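PDB 1JYE: lactose Operon Repressor, which binds operator DNA as the repressor of the lactose operon, giving way when inducer is bound, here in a dimeric variant with increased thermostability and decreased operator affinity. Local coordinates for residues Arg101-Cys107 / Ile124-Leu128. The protein carries 1 engineered substitution. Sequence-based numbering, arbitrary orientation.
Sequences RSGVEAC and INYPL
The hydroxyl of Y126 abuts the backbone of the loop ahead of helix 104-115, where OH lies just 2.8 Å from S102 N, yet the angle at the amide is too poor for a hydrogen bond. The same oxygen comes within 3.3 Å of R101 C, and S102 N lies at the ring edge, near its plane, so the phenol ends against main chain. CG of Y126 stands anti to the backbone N, and this chi1 of -175° carries the ring out from its own main chain toward 101-107. Farther back along the ring, C107 approaches obliquely, with SG 4.7 Å from the Y126 ring centroid and 46° off the normal, a sulfur-aromatic contact. C107 SG, likewise anti to its backbone N, also reaches I124 CG2 at 4.0 Å and L128 CD1 at 4.2 Å, so one buried thiol touches three side chains of 124-128. P127 CD packs over one face of the Y126 ring, while L128 CD2 lies in plane at its edge. Replacing Y126 by an alanine removes the phenol and would probably leave the C107 thiol without its aromatic partner and open a gap against the R101-G103 backbone. At the backbone angles of G103, the N-cap residue of the helix, a beta carbon would be jammed against the preceding carbonyl oxygen. In the N-terminal subdomain of this periplasmic-binding-protein-like core, the contact joins the start of helix 104-115 to strand 122-125 of the parallel sheet and the residues that follow it; V104 and L128 continue the packing onto helix 130-139, and I124 and L128 meet F147 of strand 145-147.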
loop_
_atom_site.group_PDB
_atom_site.type_symbol
_atom_site.label_atom_id
_atom_site.label_comp_id
_atom_site.label_asym_id
_atom_site.label_seq_id
_atom_site.Cartn_x
_atom_site.Cartn_y
_atom_site.Cartn_z
ATOM N N ARG A 101 1.394 -17.824 1.870
ATOM C CA ARG A 101 2.708 -17.424 2.361
ATOM C C ARG A 101 3.581 -18.583 2.828
ATOM O O ARG A 101 3.084 -19.616 3.280
ATOM C CB ARG A 101 2.560 -16.417 3.508
ATOM C CG ARG A 101 1.821 -15.146 3.134
ATOM C CD ARG A 101 1.685 -14.188 4.317
ATOM N NE ARG A 101 2.976 -13.755 4.850
ATOM C CZ ARG A 101 3.704 -14.447 5.723
ATOM N NH1 ARG A 101 3.274 -15.617 6.177
ATOM N NH2 ARG A 101 4.867 -13.968 6.143
ATOM N N SER A 102 4.890 -18.388 2.709
ATOM C CA SER A 102 5.884 -19.371 3.121
ATOM C C SER A 102 5.748 -20.747 2.482
ATOM O O SER A 102 4.857 -21.524 2.835
ATOM C CB SER A 102 5.862 -19.521 4.644
ATOM O OG SER A 102 6.163 -18.294 5.285
ATOM N N GLY A 103 6.636 -21.049 1.539
ATOM C CA GLY A 103 6.610 -22.355 0.909
ATOM C C GLY A 103 6.236 -22.460 -0.556
ATOM O O GLY A 103 5.347 -21.766 -1.052
ATOM N N VAL A 104 6.930 -23.361 -1.244
ATOM C CA VAL A 104 6.690 -23.615 -2.653
ATOM C C VAL A 104 5.373 -24.377 -2.794
ATOM O O VAL A 104 4.686 -24.266 -3.807
ATOM C CB VAL A 104 7.840 -24.451 -3.262
ATOM C CG1 VAL A 104 8.005 -25.750 -2.482
ATOM C CG2 VAL A 104 7.563 -24.738 -4.729
ATOM N N GLU A 105 5.019 -25.145 -1.766
ATOM C CA GLU A 105 3.780 -25.915 -1.792
ATOM C C GLU A 105 2.564 -24.995 -1.798
ATOM O O GLU A 105 1.576 -25.268 -2.474
ATOM C CB GLU A 105 3.705 -26.854 -0.585
ATOM C CG GLU A 105 4.762 -27.945 -0.579
ATOM C CD GLU A 105 4.796 -28.727 -1.876
ATOM O OE1 GLU A 105 3.715 -29.122 -2.360
ATOM O OE2 GLU A 105 5.904 -28.951 -2.410
ATOM N N ALA A 106 2.643 -23.908 -1.038
ATOM C CA ALA A 106 1.548 -22.948 -0.967
ATOM C C ALA A 106 1.353 -22.301 -2.334
ATOM O O ALA A 106 0.224 -22.054 -2.760
ATOM C CB ALA A 106 1.853 -21.882 0.080
ATOM N N CYS A 107 2.459 -22.035 -3.023
ATOM C CA CYS A 107 2.393 -21.417 -4.342
ATOM C C CYS A 107 1.856 -22.417 -5.360
ATOM O O CYS A 107 1.079 -22.058 -6.241
ATOM C CB CYS A 107 3.778 -20.921 -4.771
ATOM S SG CYS A 107 3.741 -19.791 -6.186
ATOM N N ILE A 124 3.331 -15.202 -11.878
ATOM C CA ILE A 124 3.704 -15.603 -10.525
ATOM C C ILE A 124 4.447 -14.459 -9.836
ATOM O O ILE A 124 5.644 -14.247 -10.059
ATOM C CB ILE A 124 4.610 -16.859 -10.551
ATOM C CG1 ILE A 124 3.984 -17.946 -11.437
ATOM C CG2 ILE A 124 4.805 -17.389 -9.136
ATOM C CD1 ILE A 124 2.634 -18.449 -10.958
ATOM N N ASN A 125 3.718 -13.723 -9.003
ATOM C CA ASN A 125 4.263 -12.583 -8.272
ATOM C C ASN A 125 4.503 -13.011 -6.823
ATOM O O ASN A 125 3.945 -12.439 -5.888
ATOM C CB ASN A 125 3.257 -11.429 -8.342
ATOM C CG ASN A 125 3.795 -10.147 -7.751
ATOM O OD1 ASN A 125 4.925 -9.752 -8.032
ATOM N ND2 ASN A 125 2.979 -9.480 -6.937
ATOM N N TYR A 126 5.357 -14.018 -6.656
ATOM C CA TYR A 126 5.663 -14.587 -5.349
ATOM C C TYR A 126 7.148 -14.973 -5.330
ATOM O O TYR A 126 7.650 -15.541 -6.294
ATOM C CB TYR A 126 4.785 -15.825 -5.151
ATOM C CG TYR A 126 4.884 -16.462 -3.790
ATOM C CD1 TYR A 126 4.211 -15.926 -2.694
ATOM C CD2 TYR A 126 5.659 -17.604 -3.594
ATOM C CE1 TYR A 126 4.307 -16.511 -1.434
ATOM C CE2 TYR A 126 5.764 -18.197 -2.341
ATOM C CZ TYR A 126 5.087 -17.647 -1.265
ATOM O OH TYR A 126 5.192 -18.232 -0.026
ATOM N N PRO A 127 7.864 -14.677 -4.230
ATOM C CA PRO A 127 9.295 -15.004 -4.144
ATOM C C PRO A 127 9.612 -16.496 -4.138
ATOM O O PRO A 127 9.160 -17.234 -3.266
ATOM C CB PRO A 127 9.725 -14.304 -2.858
ATOM C CG PRO A 127 8.505 -14.430 -2.001
ATOM C CD PRO A 127 7.383 -14.095 -2.964
ATOM N N LEU A 128 10.406 -16.934 -5.111
ATOM C CA LEU A 128 10.764 -18.347 -5.225
ATOM C C LEU A 128 12.238 -18.525 -5.568
ATOM O O LEU A 128 12.757 -17.824 -6.433
ATOM C CB LEU A 128 9.924 -19.004 -6.322
ATOM C CG LEU A 128 8.421 -19.118 -6.068
ATOM C CD1 LEU A 128 7.690 -19.341 -7.381
ATOM C CD2 LEU A 128 8.158 -20.261 -5.090
#